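PDB 6VSU: arginase 1, mitochondrial from Arabidopsis thaliana, which hydrolyses L-arginine to urea and L-ornithine with two manganese ions per subunit, and also converts agmatine to putrescine and urea. Local coordinates for residues I142-V147 with F184-E189; D159-D164 with V244-D249; A193-Q198 with L235-G240; N276-L281 with R313-K318. All blocks are in the same frame, centred on the assembly; numbering follows the deposited sequence.

Contact 1 (I142-V147 with F184-E189)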
loop_
_atom_site.group_PDB
_atom_site.type_symbol
_atom_site.label_atom_id
_atom_site.label_comp_id
_atom_site.label_asym_id
_atom_site.label_seq_id
_atom_site.Cartn_x
_atom_site.Cartn_y
_atom_site.Cartn_z
ATOM N N ILE E 142 14.385 -4.842 26.071
ATOM C CA ILE E 142 14.205 -3.849 27.149
ATOM C C ILE E 142 13.498 -4.491 28.359
ATOM O O ILE E 142 13.625 -3.959 29.477
ATOM C CB ILE E 142 13.457 -2.650 26.593
ATOM C CG1 ILE E 142 11.982 -2.975 26.424
ATOM C CG2 ILE E 142 14.150 -2.162 25.311
ATOM C CD1 ILE E 142 11.181 -1.839 25.948
ATOM N N SER E 143 12.800 -5.600 28.156
ATOM C CA SER E 143 12.091 -6.276 29.243
ATOM C C SER E 143 13.068 -6.651 30.352
ATOM O O SER E 143 12.688 -6.563 31.514
ATOM C CB SER E 143 11.361 -7.443 28.703
ATOM O OG SER E 143 10.198 -7.008 28.016
ATOM N N TYR E 144 14.307 -6.999 30.027
ATOM C CA TYR E 144 15.309 -7.410 31.041
ATOM C C TYR E 144 15.564 -6.241 31.982
ATOM O O TYR E 144 15.339 -6.368 33.183
ATOM C CB TYR E 144 16.589 -7.969 30.417
ATOM C CG TYR E 144 17.786 -8.096 31.334
ATOM C CD1 TYR E 144 17.659 -8.462 32.662
ATOM C CD2 TYR E 144 19.076 -7.904 30.861
ATOM C CE1 TYR E 144 18.765 -8.675 33.495
ATOM C CE2 TYR E 144 20.189 -8.071 31.688
ATOM C CZ TYR E 144 20.039 -8.450 33.018
ATOM O OH TYR E 144 21.134 -8.609 33.826
ATOM N N PRO E 145 16.082 -5.089 31.521
ATOM C CA PRO E 145 16.418 -4.012 32.453
ATOM C C PRO E 145 15.212 -3.440 33.175
ATOM O O PRO E 145 15.363 -2.896 34.263
ATOM C CB PRO E 145 17.088 -2.924 31.597
ATOM C CG PRO E 145 16.679 -3.264 30.174
ATOM C CD PRO E 145 16.587 -4.795 30.167
ATOM N N VAL E 146 14.060 -3.540 32.561
ATOM C CA VAL E 146 12.805 -3.009 33.170
ATOM C C VAL E 146 12.449 -3.951 34.329
ATOM O O VAL E 146 12.140 -3.442 35.422
ATOM C CB VAL E 146 11.680 -2.905 32.130
ATOM C CG1 VAL E 146 10.372 -2.572 32.794
ATOM C CG2 VAL E 146 11.946 -1.862 31.054
ATOM N N VAL E 147 12.388 -5.273 34.062
ATOM C CA VAL E 147 11.942 -6.260 35.089
ATOM C C VAL E 147 12.960 -6.228 36.228
ATOM O O VAL E 147 12.542 -6.170 37.373
ATOM C CB VAL E 147 11.751 -7.673 34.534
ATOM C CG1 VAL E 147 11.675 -8.643 35.675
ATOM C CG2 VAL E 147 10.494 -7.777 33.665
ATOM N N PHE E 184 14.484 -13.073 28.379
ATOM C CA PHE E 184 13.830 -13.877 29.454
ATOM C C PHE E 184 14.841 -14.869 30.047
ATOM O O PHE E 184 14.697 -15.230 31.184
ATOM C CB PHE E 184 12.515 -14.469 28.943
ATOM C CG PHE E 184 11.471 -13.396 28.877
ATOM C CD1 PHE E 184 11.407 -12.563 27.785
ATOM C CD2 PHE E 184 10.637 -13.151 29.959
ATOM C CE1 PHE E 184 10.512 -11.504 27.769
ATOM C CE2 PHE E 184 9.750 -12.093 29.955
ATOM C CZ PHE E 184 9.698 -11.274 28.849
ATOM N N ALA E 185 15.897 -15.218 29.330
ATOM C CA ALA E 185 17.049 -15.923 29.905
ATOM C C ALA E 185 17.755 -14.968 30.876
ATOM O O ALA E 185 17.974 -15.319 32.044
ATOM C CB ALA E 185 17.949 -16.450 28.804
ATOM N N ARG E 186 18.012 -13.743 30.466
ATOM C CA ARG E 186 18.618 -12.757 31.381
ATOM C C ARG E 186 17.753 -12.653 32.644
ATOM O O ARG E 186 18.315 -12.635 33.760
ATOM C CB ARG E 186 18.825 -11.393 30.721
ATOM C CG ARG E 186 19.777 -11.400 29.523
ATOM C CD ARG E 186 21.245 -11.686 29.796
ATOM N NE ARG E 186 21.488 -13.117 29.900
ATOM C CZ ARG E 186 21.666 -13.941 28.848
ATOM N NH1 ARG E 186 21.622 -13.475 27.597
ATOM N NH2 ARG E 186 21.849 -15.241 29.049
ATOM N N ILE E 187 16.447 -12.552 32.491
ATOM C CA ILE E 187 15.539 -12.342 33.647
ATOM C C ILE E 187 15.566 -13.591 34.558
ATOM O O ILE E 187 15.591 -13.425 35.794
ATOM C CB ILE E 187 14.126 -11.978 33.147
ATOM C CG1 ILE E 187 14.018 -10.543 32.632
ATOM C CG2 ILE E 187 13.091 -12.237 34.224
ATOM C CD1 ILE E 187 12.704 -10.291 31.874
ATOM N N MET E 188 15.516 -14.799 33.993
ATOM C CA MET E 188 15.450 -16.011 34.836
ATOM C C MET E 188 16.821 -16.205 35.504
ATOM O O MET E 188 16.823 -16.588 36.675
ATOM C CB MET E 188 14.983 -17.245 34.067
ATOM C CG MET E 188 13.526 -17.212 33.566
ATOM S SD MET E 188 12.257 -16.640 34.766
ATOM C CE MET E 188 12.169 -18.149 35.722
ATOM N N GLU E 189 17.954 -15.863 34.875
ATOM C CA GLU E 189 19.302 -15.968 35.514
ATOM C C GLU E 189 19.421 -15.011 36.727
ATOM O O GLU E 189 20.173 -15.313 37.653
ATOM C CB GLU E 189 20.428 -15.575 34.571
ATOM C CG GLU E 189 20.715 -16.619 33.537
ATOM C CD GLU E 189 21.401 -16.096 32.276
ATOM O OE1 GLU E 189 21.742 -14.896 32.210
ATOM O OE2 GLU E 189 21.652 -16.919 31.380
HETATM O O HOH W 1 20.683 -11.610 34.801
#

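Contact 2 (D159-D164 with V244-D249). With MN (manganese (II) ion), chain B; MN (manganese (II) ion), chain C.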
loop_
_atom_site.group_PDB
_atom_site.type_symbol
_atom_site.label_atom_id
_atom_site.label_comp_id
_atom_site.label_asym_id
_atom_site.label_seq_id
_atom_site.Cartn_x
_atom_site.Cartn_y
_atom_site.Cartn_z
ATOM N N ASP E 159 5.811 -12.506 39.773
ATOM C CA ASP E 159 5.313 -13.421 38.729
ATOM C C ASP E 159 5.230 -12.628 37.396
ATOM O O ASP E 159 4.931 -11.423 37.410
ATOM C CB ASP E 159 3.981 -14.034 39.124
ATOM C CG ASP E 159 4.078 -15.127 40.146
ATOM O OD1 ASP E 159 5.192 -15.614 40.417
ATOM O OD2 ASP E 159 3.008 -15.508 40.659
ATOM N N ILE E 160 5.561 -13.270 36.291
ATOM C CA ILE E 160 5.563 -12.631 34.959
ATOM C C ILE E 160 4.611 -13.393 34.047
ATOM O O ILE E 160 4.711 -14.636 33.952
ATOM C CB ILE E 160 6.999 -12.564 34.401
ATOM C CG1 ILE E 160 7.949 -11.785 35.296
ATOM C CG2 ILE E 160 7.021 -12.010 32.991
ATOM C CD1 ILE E 160 9.370 -11.758 34.754
ATOM N N LEU E 161 3.704 -12.638 33.429
ATOM C CA LEU E 161 2.922 -13.083 32.251
ATOM C C LEU E 161 3.557 -12.473 30.977
ATOM O O LEU E 161 3.695 -11.258 30.887
ATOM C CB LEU E 161 1.440 -12.750 32.406
ATOM C CG LEU E 161 0.597 -13.040 31.162
ATOM C CD1 LEU E 161 0.565 -14.512 30.905
ATOM C CD2 LEU E 161 -0.814 -12.513 31.302
ATOM N N HIS E 162 4.061 -13.366 30.145
ATOM C CA HIS E 162 4.830 -13.120 28.919
ATOM C C HIS E 162 3.970 -13.587 27.742
ATOM O O HIS E 162 3.785 -14.761 27.579
ATOM C CB HIS E 162 6.207 -13.781 29.022
ATOM C CG HIS E 162 7.045 -13.594 27.816
ATOM N ND1 HIS E 162 7.964 -14.519 27.437
ATOM C CD2 HIS E 162 7.028 -12.635 26.858
ATOM C CE1 HIS E 162 8.501 -14.141 26.294
ATOM N NE2 HIS E 162 7.953 -12.970 25.915
ATOM N N LEU E 163 3.369 -12.658 27.020
ATOM C CA LEU E 163 2.532 -12.968 25.835
ATOM C C LEU E 163 3.400 -12.760 24.584
ATOM O O LEU E 163 3.878 -11.621 24.358
ATOM C CB LEU E 163 1.302 -12.042 25.834
ATOM C CG LEU E 163 0.222 -12.434 26.837
ATOM C CD1 LEU E 163 -0.702 -11.261 27.110
ATOM C CD2 LEU E 163 -0.548 -13.560 26.243
ATOM N N ASP E 164 3.634 -13.823 23.827
ATOM C CA ASP E 164 4.594 -13.745 22.719
ATOM C C ASP E 164 4.486 -14.984 21.847
ATOM O O ASP E 164 4.206 -16.084 22.396
ATOM C CB ASP E 164 5.951 -13.617 23.361
ATOM C CG ASP E 164 7.050 -13.114 22.452
ATOM O OD1 ASP E 164 7.035 -13.490 21.252
ATOM O OD2 ASP E 164 7.907 -12.373 22.974
ATOM N N VAL E 244 2.802 -8.653 40.004
ATOM C CA VAL E 244 2.830 -9.284 38.670
ATOM C C VAL E 244 3.332 -8.289 37.633
ATOM O O VAL E 244 2.890 -7.109 37.640
ATOM C CB VAL E 244 1.452 -9.808 38.319
ATOM C CG1 VAL E 244 1.516 -10.440 36.947
ATOM C CG2 VAL E 244 0.879 -10.739 39.384
ATOM N N TYR E 245 4.186 -8.782 36.743
ATOM C CA TYR E 245 4.692 -7.996 35.598
ATOM C C TYR E 245 4.099 -8.615 34.331
ATOM O O TYR E 245 4.224 -9.834 34.178
ATOM C CB TYR E 245 6.224 -7.937 35.596
ATOM C CG TYR E 245 6.770 -7.021 34.534
ATOM C CD1 TYR E 245 6.970 -7.474 33.231
ATOM C CD2 TYR E 245 7.046 -5.682 34.803
ATOM C CE1 TYR E 245 7.395 -6.623 32.221
ATOM C CE2 TYR E 245 7.524 -4.830 33.814
ATOM C CZ TYR E 245 7.685 -5.299 32.515
ATOM O OH TYR E 245 8.190 -4.509 31.512
ATOM N N ILE E 246 3.540 -7.803 33.434
ATOM C CA ILE E 246 2.990 -8.334 32.166
ATOM C C ILE E 246 3.830 -7.804 31.001
ATOM O O ILE E 246 3.867 -6.574 30.801
ATOM C CB ILE E 246 1.513 -7.961 32.039
ATOM C CG1 ILE E 246 0.717 -8.425 33.252
ATOM C CG2 ILE E 246 0.959 -8.518 30.733
ATOM C CD1 ILE E 246 -0.764 -8.006 33.248
ATOM N N SER E 247 4.403 -8.688 30.203
ATOM C CA SER E 247 5.148 -8.296 28.984
ATOM C C SER E 247 4.360 -8.780 27.774
ATOM O O SER E 247 4.156 -10.010 27.613
ATOM C CB SER E 247 6.563 -8.841 28.985
ATOM O OG SER E 247 7.226 -8.533 27.768
ATOM N N ILE E 248 3.951 -7.844 26.914
ATOM C CA ILE E 248 3.195 -8.201 25.690
ATOM C C ILE E 248 4.079 -7.892 24.518
ATOM O O ILE E 248 4.288 -6.706 24.220
ATOM C CB ILE E 248 1.854 -7.473 25.620
ATOM C CG1 ILE E 248 1.108 -7.613 26.953
ATOM C CG2 ILE E 248 1.078 -8.031 24.448
ATOM C CD1 ILE E 248 -0.368 -7.240 26.893
ATOM N N ASP E 249 4.472 -8.915 23.805
ATOM C CA ASP E 249 4.995 -8.728 22.425
ATOM C C ASP E 249 3.764 -8.741 21.541
ATOM O O ASP E 249 2.951 -9.633 21.653
ATOM C CB ASP E 249 5.977 -9.822 22.084
ATOM C CG ASP E 249 6.598 -9.811 20.703
ATOM O OD1 ASP E 249 6.004 -9.261 19.743
ATOM O OD2 ASP E 249 7.686 -10.390 20.598
HETATM MN MN MN B . 7.862 -12.393 19.556
HETATM MN MN MN C . 9.610 -11.349 22.090
HETATM O O HOH W 2 9.839 -12.620 20.394
HETATM O O HOH W 3 11.600 -10.879 20.781
#

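Contact 3 (A193-Q198 with L235-G240)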
loop_
_atom_site.group_PDB
_atom_site.type_symbol
_atom_site.label_atom_id
_atom_site.label_comp_id
_atom_site.label_asym_id
_atom_site.label_seq_id
_atom_site.Cartn_x
_atom_site.Cartn_y
_atom_site.Cartn_z
ATOM N N ALA E 193 12.173 -13.315 38.804
ATOM C CA ALA E 193 10.857 -13.956 38.628
ATOM C C ALA E 193 10.716 -15.151 39.568
ATOM O O ALA E 193 11.677 -15.866 39.813
ATOM C CB ALA E 193 10.637 -14.349 37.195
ATOM N N ARG E 194 9.523 -15.347 40.083
ATOM C CA ARG E 194 9.132 -16.631 40.676
ATOM C C ARG E 194 8.548 -17.499 39.544
ATOM O O ARG E 194 9.261 -18.383 39.093
ATOM C CB ARG E 194 8.188 -16.375 41.841
ATOM C CG ARG E 194 7.790 -17.675 42.522
ATOM C CD ARG E 194 6.702 -17.507 43.554
ATOM N NE ARG E 194 5.453 -16.887 43.108
ATOM C CZ ARG E 194 4.395 -16.645 43.900
ATOM N NH1 ARG E 194 4.422 -16.978 45.182
ATOM N NH2 ARG E 194 3.318 -16.063 43.413
ATOM N N ARG E 195 7.343 -17.198 39.062
ATOM C CA ARG E 195 6.720 -17.860 37.890
ATOM C C ARG E 195 6.906 -16.973 36.650
ATOM O O ARG E 195 6.785 -15.728 36.790
ATOM C CB ARG E 195 5.247 -18.123 38.152
ATOM C CG ARG E 195 5.027 -19.098 39.302
ATOM C CD ARG E 195 3.559 -19.258 39.524
ATOM N NE ARG E 195 2.904 -20.079 38.491
ATOM C CZ ARG E 195 1.582 -20.242 38.373
ATOM N NH1 ARG E 195 1.086 -21.044 37.437
ATOM N NH2 ARG E 195 0.774 -19.661 39.253
ATOM N N LEU E 196 7.243 -17.609 35.531
ATOM C CA LEU E 196 7.153 -17.072 34.163
ATOM C C LEU E 196 6.206 -17.964 33.360
ATOM O O LEU E 196 6.538 -19.144 33.112
ATOM C CB LEU E 196 8.541 -17.040 33.532
ATOM C CG LEU E 196 8.626 -16.545 32.082
ATOM C CD1 LEU E 196 8.073 -15.161 31.917
ATOM C CD2 LEU E 196 10.072 -16.589 31.594
ATOM N N LEU E 197 5.037 -17.404 33.043
ATOM C CA LEU E 197 4.054 -18.007 32.142
ATOM C C LEU E 197 4.204 -17.324 30.778
ATOM O O LEU E 197 4.056 -16.066 30.714
ATOM C CB LEU E 197 2.659 -17.742 32.675
ATOM C CG LEU E 197 2.173 -18.704 33.733
ATOM C CD1 LEU E 197 2.856 -18.394 35.058
ATOM C CD2 LEU E 197 0.640 -18.674 33.865
ATOM N N GLN E 198 4.547 -18.132 29.771
ATOM C CA GLN E 198 4.729 -17.727 28.359
ATOM C C GLN E 198 3.509 -18.256 27.614
ATOM O O GLN E 198 3.255 -19.426 27.706
ATOM C CB GLN E 198 6.061 -18.297 27.855
ATOM C CG GLN E 198 7.213 -17.703 28.644
ATOM C CD GLN E 198 8.519 -18.001 27.956
ATOM O OE1 GLN E 198 8.783 -19.153 27.582
ATOM N NE2 GLN E 198 9.347 -16.981 27.824
ATOM N N LEU E 235 -6.509 -16.811 34.897
ATOM C CA LEU E 235 -5.190 -16.788 35.604
ATOM C C LEU E 235 -5.288 -16.049 36.946
ATOM O O LEU E 235 -6.019 -15.053 37.038
ATOM C CB LEU E 235 -4.134 -16.163 34.702
ATOM C CG LEU E 235 -3.771 -17.054 33.526
ATOM C CD1 LEU E 235 -2.882 -16.346 32.545
ATOM C CD2 LEU E 235 -3.104 -18.332 34.013
ATOM N N LYS E 236 -4.533 -16.527 37.928
ATOM C CA LYS E 236 -4.263 -15.873 39.221
ATOM C C LYS E 236 -2.748 -15.880 39.418
ATOM O O LYS E 236 -2.199 -16.995 39.470
ATOM C CB LYS E 236 -4.975 -16.588 40.358
ATOM C CG LYS E 236 -6.483 -16.664 40.160
ATOM C CD LYS E 236 -7.273 -17.658 41.055
ATOM C CE LYS E 236 -8.371 -18.438 40.316
ATOM N NZ LYS E 236 -7.871 -19.302 39.189
ATOM N N LEU E 237 -2.122 -14.697 39.545
ATOM C CA LEU E 237 -0.649 -14.554 39.674
ATOM C C LEU E 237 -0.272 -13.583 40.795
ATOM O O LEU E 237 -1.117 -12.838 41.222
ATOM C CB LEU E 237 -0.052 -14.131 38.322
ATOM C CG LEU E 237 -0.240 -15.139 37.190
ATOM C CD1 LEU E 237 0.277 -14.559 35.900
ATOM C CD2 LEU E 237 0.477 -16.466 37.471
ATOM N N GLY E 238 0.955 -13.717 41.291
ATOM C CA GLY E 238 1.591 -12.788 42.247
ATOM C C GLY E 238 1.243 -13.010 43.709
ATOM O O GLY E 238 1.911 -12.395 44.492
ATOM N N GLU E 239 0.260 -13.831 44.081
ATOM C CA GLU E 239 -0.016 -14.132 45.524
ATOM C C GLU E 239 1.298 -14.545 46.223
ATOM O O GLU E 239 1.972 -15.452 45.742
ATOM C CB GLU E 239 -1.077 -15.216 45.689
ATOM C CG GLU E 239 -1.583 -15.377 47.101
ATOM C CD GLU E 239 -2.456 -16.607 47.363
ATOM O OE1 GLU E 239 -3.179 -16.613 48.338
ATOM O OE2 GLU E 239 -2.373 -17.593 46.619
ATOM N N GLY E 240 1.646 -13.787 47.281
ATOM C CA GLY E 240 2.780 -13.994 48.181
ATOM C C GLY E 240 4.064 -13.324 47.728
ATOM O O GLY E 240 5.009 -13.451 48.456
HETATM O O HOH W 4 -2.168 -19.902 39.733
#

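Contact 4 (N276-L281 with R313-K318)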
loop_
_atom_site.group_PDB
_atom_site.type_symbol
_atom_site.label_atom_id
_atom_site.label_comp_id
_atom_site.label_asym_id
_atom_site.label_seq_id
_atom_site.Cartn_x
_atom_site.Cartn_y
_atom_site.Cartn_z
ATOM N N ASN E 276 -9.429 -11.178 26.787
ATOM C CA ASN E 276 -10.060 -12.164 27.684
ATOM C C ASN E 276 -9.064 -12.551 28.783
ATOM O O ASN E 276 -9.481 -12.639 29.952
ATOM C CB ASN E 276 -10.640 -13.371 26.975
ATOM C CG ASN E 276 -11.898 -13.075 26.171
ATOM O OD1 ASN E 276 -12.482 -11.987 26.242
ATOM N ND2 ASN E 276 -12.296 -14.056 25.367
ATOM N N ILE E 277 -7.800 -12.756 28.439
ATOM C CA ILE E 277 -6.741 -13.108 29.424
ATOM C C ILE E 277 -6.471 -11.930 30.387
ATOM O O ILE E 277 -6.522 -12.127 31.648
ATOM C CB ILE E 277 -5.491 -13.542 28.661
ATOM C CG1 ILE E 277 -5.777 -14.786 27.808
ATOM C CG2 ILE E 277 -4.337 -13.748 29.615
ATOM C CD1 ILE E 277 -4.663 -15.148 26.904
ATOM N N LEU E 278 -6.223 -10.725 29.868
ATOM C CA LEU E 278 -5.919 -9.549 30.720
ATOM C C LEU E 278 -7.075 -9.197 31.635
ATOM O O LEU E 278 -6.856 -8.978 32.834
ATOM C CB LEU E 278 -5.552 -8.334 29.885
ATOM C CG LEU E 278 -4.355 -8.520 28.962
ATOM C CD1 LEU E 278 -4.093 -7.220 28.165
ATOM C CD2 LEU E 278 -3.131 -8.916 29.764
ATOM N N HIS E 279 -8.267 -9.090 31.106
ATOM C CA HIS E 279 -9.436 -8.654 31.898
ATOM C C HIS E 279 -9.646 -9.641 33.044
ATOM O O HIS E 279 -10.085 -9.219 34.102
ATOM C CB HIS E 279 -10.708 -8.529 31.036
ATOM C CG HIS E 279 -10.724 -7.316 30.149
ATOM N ND1 HIS E 279 -11.615 -7.149 29.115
ATOM C CD2 HIS E 279 -9.939 -6.228 30.131
ATOM C CE1 HIS E 279 -11.401 -5.998 28.539
ATOM N NE2 HIS E 279 -10.369 -5.425 29.138
ATOM N N ASN E 280 -9.428 -10.948 32.830
ATOM C CA ASN E 280 -9.844 -11.963 33.843
ATOM C C ASN E 280 -8.684 -12.289 34.765
ATOM O O ASN E 280 -8.929 -12.960 35.742
ATOM C CB ASN E 280 -10.420 -13.184 33.132
ATOM C CG ASN E 280 -11.763 -12.831 32.538
ATOM O OD1 ASN E 280 -12.649 -12.441 33.271
ATOM N ND2 ASN E 280 -11.912 -12.888 31.232
ATOM N N LEU E 281 -7.469 -11.846 34.437
ATOM C CA LEU E 281 -6.293 -12.087 35.283
ATOM C C LEU E 281 -6.513 -11.454 36.654
ATOM O O LEU E 281 -6.840 -10.290 36.722
ATOM C CB LEU E 281 -5.042 -11.551 34.609
ATOM C CG LEU E 281 -3.774 -11.466 35.456
ATOM C CD1 LEU E 281 -3.351 -12.858 35.854
ATOM C CD2 LEU E 281 -2.644 -10.802 34.690
ATOM N N ARG E 313 -3.844 0.926 26.692
ATOM C CA ARG E 313 -4.988 1.520 27.411
ATOM C C ARG E 313 -5.587 0.484 28.398
ATOM O O ARG E 313 -5.928 0.880 29.544
ATOM C CB ARG E 313 -6.028 1.999 26.392
ATOM C CG ARG E 313 -5.636 3.212 25.552
ATOM C CD ARG E 313 -6.551 3.334 24.352
ATOM N NE ARG E 313 -7.968 3.385 24.660
ATOM C CZ ARG E 313 -8.778 4.374 24.398
ATOM N NH1 ARG E 313 -8.384 5.442 23.729
ATOM N NH2 ARG E 313 -10.030 4.268 24.775
ATOM N N GLU E 314 -5.791 -0.749 27.938
ATOM C CA GLU E 314 -6.380 -1.820 28.780
ATOM C C GLU E 314 -5.441 -2.131 29.955
ATOM O O GLU E 314 -5.933 -2.289 31.054
ATOM C CB GLU E 314 -6.788 -3.003 27.902
ATOM C CG GLU E 314 -7.937 -2.673 26.963
ATOM C CD GLU E 314 -9.189 -2.162 27.648
ATOM O OE1 GLU E 314 -9.658 -2.826 28.571
ATOM O OE2 GLU E 314 -9.666 -1.099 27.272
ATOM N N LEU E 315 -4.129 -2.154 29.714
ATOM C CA LEU E 315 -3.157 -2.402 30.795
ATOM C C LEU E 315 -3.249 -1.258 31.798
ATOM O O LEU E 315 -3.091 -1.466 33.042
ATOM C CB LEU E 315 -1.752 -2.515 30.214
ATOM C CG LEU E 315 -1.409 -3.859 29.587
ATOM C CD1 LEU E 315 -0.065 -3.774 28.840
ATOM C CD2 LEU E 315 -1.348 -5.004 30.615
ATOM N N ALA E 316 -3.356 -0.035 31.296
ATOM C CA ALA E 316 -3.400 1.137 32.167
ATOM C C ALA E 316 -4.613 0.960 33.091
ATOM O O ALA E 316 -4.499 1.292 34.245
ATOM C CB ALA E 316 -3.494 2.414 31.360
ATOM N N ALA E 317 -5.753 0.512 32.554
ATOM C CA ALA E 317 -7.003 0.400 33.341
ATOM C C ALA E 317 -6.804 -0.633 34.446
ATOM O O ALA E 317 -7.418 -0.497 35.496
ATOM C CB ALA E 317 -8.165 0.035 32.446
ATOM N N LYS E 318 -5.913 -1.595 34.213
ATOM C CA LYS E 318 -5.632 -2.675 35.168
ATOM C C LYS E 318 -4.581 -2.259 36.205
ATOM O O LYS E 318 -4.641 -2.719 37.377
ATOM C CB LYS E 318 -5.153 -3.875 34.364
ATOM C CG LYS E 318 -5.012 -5.129 35.174
ATOM C CD LYS E 318 -5.021 -6.369 34.322
ATOM C CE LYS E 318 -5.238 -7.608 35.169
ATOM N NZ LYS E 318 -6.673 -7.804 35.380
#

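Contact 1 (I142-V147 with F184-E189)
Tyr144 and Ile187 mark the closest approach of two roughly parallel helical segments, 143-147 and 184-189, whose axes pass 8.8 Å apart at 28°, with the CA atoms of this pair separated by 5.6 Å. The main side-chain event is a CH-pi contact: CB of Arg186 sits 3.4 Å from the centroid of the Tyr144 ring and only 10° off the ring normal, so it lies over the middle of one face. With CG anti to the backbone N (chi1 165°), the phenol is carried across to the other helix. Ile187 wedges in beside it, its CG1 3.7 Å from Tyr144 CA, while its CD1 meets Val147 CG2 at 3.8 Å; these two branched side chains cross at about a right angle. Deeper in, Phe184 brings CZ up to Ser143 CB, and Ser143 OG bonds Asp289. At the outer end one water spans the helices, donating to Arg186 O at 2.8 Å and lying 3.2 Å from Tyr144 OH. Beyond its CB, Arg186 bends away and makes a side-on salt bridge with Glu189, NE to OE1 and NH2 to OE2, each 2.9 Å, while NH1 bonds the backbone O atoms of Asp171 and Lys177. An alanine replacing Tyr144 is likely to open a gap above Arg186 CB and deprive the bridging water of its phenol partner. The chemistry is therefore divided: carbon contacts join the helices directly, whereas the guanidinium is occupied with its own helix and nearby backbone, so that the start of its aliphatic chain, CB and CG, is what meets the tyrosine.

Contact 2 (D159-D164 with V244-D249)
Asp159 to Leu163 pair in parallel with Val244 to Ile248, the strand axes 4.7 Å apart and 14° from aligned. Five backbone bonds alternate between the strands, for example Tyr245 N to Asp159 O at 2.8 Å. On one face the aliphatic bumps line up in rows: Leu163 and Ile248 lie side by side, Leu163 CD1 4.0 Å from Ile248 CD1. Leu161 CD2 lies more loosely beside Ile246 CG2. On the other face Ile160 CG1 packs on Tyr245 CB at 4.2 Å. Farther along, Phe184 stacks on the His162 imidazole and packs over Ser247, whose short side chain probably makes room for it. His162 NE2 donates to Asp164 OD2 at 3.0 Å, 24° out of the carboxylate plane, and its ND1 pairs with Gln198. A leucine in place of His162 would probably leave Asp164 OD2 without this second-shell donor and Gln198 without its ring-nitrogen partner. Asp164 bridges the metals, OD1 to manganese B and OD2 to manganese C, both at 2.2 Å. Asp249 OD2 binds manganese B at 2.3 Å and, longer, manganese C at 2.6 Å. With His140, His166, Asp168 and Asp251, these carboxylates at strand C-termini form the binuclear manganese site characteristic of arginases.

Contact 3 (A193-Q198 with L235-G240)
The guanidinium of Arg194 meets the Glu239 carbonyl at its edge, end-on, whereas that of Arg195 has Leu237 CD2 over one face and a water in plane at its edge. Both terminal nitrogens of Arg194 converge on the single atom Glu239 O, NH1 at 2.9 Å and NH2 at 2.8 Å. The two bonds differ in approach: NH1 lies in the carbonyl plane, while NH2 is tilted 34° from it. Arg194 NH2 also forms a salt bridge with Asp159, whose OD2 accepts from Gly238 N as well, so one carboxylate on the neighbouring strand positions both the arginine and the loop. Arg195 crosses Leu237 at about a right angle, its NH2 3.7 Å from CD2 of that leucine. The same NH2 donates at 3.0 Å to the water, which in turn donates to Lys236 O at 2.9 Å; NH1 has Glu218 as its salt-bridge partner. Beneath these polar groups Leu197 divides its methyls: CD2 meets Leu235 CD2 tip to tip at 3.8 Å, and CD1 lies 3.9 Å from Leu237 CD2. The chain directions are 177° apart, yet the backbones do not pair; side chains of 193-198 reach the carbonyls and leucines of the loop. Polar outside and leucine-lined within, the arrangement fastens strand 193-201 to the loop between helix 225-232 and strand 244-249, packed against the parallel sheet one strand in from its 218-221 edge in the arginase-family alpha/beta fold.

Contact 4 (N276-L281 with R313-K318)
Lys318 ends its reach across the contact in a pair of main-chain oxygens where helix 276-280 runs out. Its NZ donates to Leu278 O and to Leu281 O, each at 2.8 Å. The approaches differ, with a C=O...N angle of 164° at Leu278 O and 143° at Leu281 O. CG anti to the backbone N (chi1 -172°) and an otherwise extended chain, bent only at chi4, span the gap; on the way CE rests 4.0 Å from Leu281 CB. A positive charge among carbonyls at a helix C-terminus would probably be stabilised by the helix dipole. The second polar tie is His279 NE2 to Glu314 OE1 at 2.8 Å, almost straight, with the acceptor near the ring plane and the ring steeply turned against the carboxylate. Glu314 OE2 accepts from Glu82 N, and Arg223 of a neighbouring subunit packs on His279. On the inner side Leu278 CD1 meets Leu315 CD2 at 4.3 Å. The segment axes lie 10.4 Å apart, and Leu278, Leu281 and Leu315 touch Ile246 or Ile248. These are neighbouring, nearly parallel helices laid on one face of a parallel sheet, helix 271-280 being the crossover between adjacent strands 244-249 and 285-291, as in alpha/beta folds.

Contact 2 is the fully buried centre; its strand 158-163 follows helix 143-154 and precedes helix 183-189, the two helices of contact 1. Contact 1 lies over its Ile160, His162 and Ser247 face, while contact 4 meets the Ile246 and Ile248 side, so two helix pairs sandwich the sheet, nearest atoms about 11 Å apart. Contact 3, the most exposed, is nested within the loop closed by contact 2, and its strand is next in the sheet. The chemistry follows place: backbone bonds and metal ligands at the core, carbon packing with a bridging water in contact 1, and charged side chains reaching carbonyls in contacts 3 and 4, joined in contact 4 by a histidine-carboxylate bond.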